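Local coordinates for ornithine carbamoyltransferase (Gloeobacter violaceus, PDB 3GD5), which probably catalyses the reversible transfer of a carbamoyl group from carbamoyl phosphate to ornithine, giving citrulline and phosphate in arginine biosynthesis, at residues L16-L19 with D20-D23. Residues are numbered along the deposited sequence; the frame is centred on the assembly and turned at random.
Sequences LLSL and DDLD
The carboxylate of D21 folds back over the turn and grips two successive backbone amides with one oxygen. L17 N donates to D21 OD2 at 2.8 Å, on the anti side and 28° out of the carboxylate plane. S18 N reaches the same OD2 at 3.2 Å from well above that plane, on the same face. The first torsion of D21 (chi1 -73°) sets CG beside its own backbone N, which lays OD2 beside the amides of L17 and S18. D21 N in turn donates to S18 O at 2.9 Å, and L22 N to L19 O at 3.2 Å, in a short 3-10 turn. Among the leucines, L22 CD1 meets L16 CD1 at 4.1 Å, the two side chains crossing at a slant, and L19 CD1 at 4.2 Å. L19 continues onto V141, V142 and P138, which probably binds carbamoyl phosphate. S18 OG bonds E136, and D20 forms salt bridges with K179 and R201. D23 then N-caps helix 24-39 of the carbamoyl-phosphate-binding domain. Replacing D21 by alanine removes the carboxylate and is likely to leave the amides of L17 and S18 without this acceptor. Two N-H donors on one oxygen would be expected to favour the charged carboxylate.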
ATOM      1  N   LEU A  16      34.753  -9.469   6.279  1.00 40.25           N
ATOM      2  CA  LEU A  16      35.128  -8.572   5.191  1.00 39.60           C
ATOM      3  C   LEU A  16      34.038  -7.519   5.180  1.00 39.65           C
ATOM      4  O   LEU A  16      33.111  -7.587   4.376  1.00 40.21           O
ATOM      5  CB  LEU A  16      35.168  -9.280   3.828  1.00 38.75           C
ATOM      6  CG  LEU A  16      35.373  -8.295   2.663  1.00 39.23           C
ATOM      7  CD1 LEU A  16      36.653  -7.490   2.888  1.00 39.89           C
ATOM      8  CD2 LEU A  16      35.438  -9.034   1.342  1.00 39.24           C
ATOM      9  N   LEU A  17      34.154  -6.566   6.100  1.00 39.44           N
ATOM     10  CA  LEU A  17      33.202  -5.471   6.267  1.00 39.62           C
ATOM     11  C   LEU A  17      33.617  -4.256   5.462  1.00 41.25           C
ATOM     12  O   LEU A  17      32.778  -3.509   4.958  1.00 40.53           O
ATOM     13  CB  LEU A  17      33.136  -5.067   7.738  1.00 38.87           C
ATOM     14  CG  LEU A  17      32.242  -5.881   8.668  1.00 41.58           C
ATOM     15  CD1 LEU A  17      32.293  -7.343   8.289  1.00 41.31           C
ATOM     16  CD2 LEU A  17      32.665  -5.649  10.107  1.00 38.80           C
ATOM     17  N   SER A  18      34.929  -4.071   5.371  1.00 41.67           N
ATOM     18  CA  SER A  18      35.541  -2.959   4.667  1.00 40.54           C
ATOM     19  C   SER A  18      36.710  -3.516   3.884  1.00 40.51           C
ATOM     20  O   SER A  18      37.318  -4.505   4.296  1.00 39.44           O
ATOM     21  CB  SER A  18      36.043  -1.931   5.686  1.00 41.60           C
ATOM     22  OG  SER A  18      37.038  -1.093   5.132  1.00 40.26           O
ATOM     23  N   LEU A  19      37.025  -2.904   2.748  1.00 41.02           N
ATOM     24  CA  LEU A  19      38.147  -3.394   1.966  1.00 41.91           C
ATOM     25  C   LEU A  19      39.410  -3.248   2.821  1.00 42.75           C
ATOM     26  O   LEU A  19      40.398  -3.950   2.618  1.00 43.78           O
ATOM     27  CB  LEU A  19      38.297  -2.598   0.669  1.00 39.73           C
ATOM     28  CG  LEU A  19      39.101  -3.320  -0.423  1.00 42.20           C
ATOM     29  CD1 LEU A  19      38.408  -4.627  -0.815  1.00 41.38           C
ATOM     30  CD2 LEU A  19      39.217  -2.433  -1.637  1.00 40.48           C
ATOM     31  N   ASP A  20      39.359  -2.344   3.793  1.00 42.94           N
ATOM     32  CA  ASP A  20      40.496  -2.109   4.670  1.00 43.97           C
ATOM     33  C   ASP A  20      40.664  -3.207   5.720  1.00 44.67           C
ATOM     34  O   ASP A  20      41.456  -3.065   6.653  1.00 44.92           O
ATOM     35  CB  ASP A  20      40.363  -0.749   5.355  1.00 42.78           C
ATOM     36  CG  ASP A  20      41.704  -0.196   5.812  1.00 44.30           C
ATOM     37  OD1 ASP A  20      42.729  -0.509   5.169  1.00 41.09           O
ATOM     38  OD2 ASP A  20      41.733   0.566   6.801  1.00 45.90           O
ATOM     39  N   ASP A  21      39.916  -4.295   5.571  1.00 44.21           N
ATOM     40  CA  ASP A  21      40.021  -5.419   6.497  1.00 44.71           C
ATOM     41  C   ASP A  21      41.082  -6.343   5.939  1.00 44.39           C
ATOM     42  O   ASP A  21      41.469  -7.325   6.564  1.00 44.80           O
ATOM     43  CB  ASP A  21      38.693  -6.181   6.606  1.00 45.06           C
ATOM     44  CG  ASP A  21      37.650  -5.422   7.395  1.00 45.87           C
ATOM     45  OD1 ASP A  21      37.993  -4.368   7.970  1.00 47.37           O
ATOM     46  OD2 ASP A  21      36.491  -5.882   7.448  1.00 45.47           O
ATOM     47  N   LEU A  22      41.534  -6.018   4.737  1.00 45.46           N
ATOM     48  CA  LEU A  22      42.559  -6.795   4.060  1.00 45.17           C
ATOM     49  C   LEU A  22      43.750  -5.886   3.874  1.00 46.23           C
ATOM     50  O   LEU A  22      43.603  -4.791   3.337  1.00 46.26           O
ATOM     51  CB  LEU A  22      42.081  -7.228   2.673  1.00 45.28           C
ATOM     52  CG  LEU A  22      40.817  -8.073   2.501  1.00 45.40           C
ATOM     53  CD1 LEU A  22      40.308  -7.909   1.078  1.00 45.69           C
ATOM     54  CD2 LEU A  22      41.107  -9.530   2.814  1.00 43.84           C
ATOM     55  N   ASP A  23      44.923  -6.310   4.328  1.00 48.12           N
ATOM     56  CA  ASP A  23      46.108  -5.494   4.110  1.00 48.16           C
ATOM     57  C   ASP A  23      46.528  -5.807   2.672  1.00 48.27           C
ATOM     58  O   ASP A  23      45.873  -6.606   1.996  1.00 47.33           O
ATOM     59  CB  ASP A  23      47.231  -5.839   5.107  1.00 48.88           C
ATOM     60  CG  ASP A  23      47.601  -7.316   5.113  1.00 49.14           C
ATOM     61  OD1 ASP A  23      47.743  -7.923   4.029  1.00 50.80           O
ATOM     62  OD2 ASP A  23      47.772  -7.870   6.220  1.00 50.72           O
TER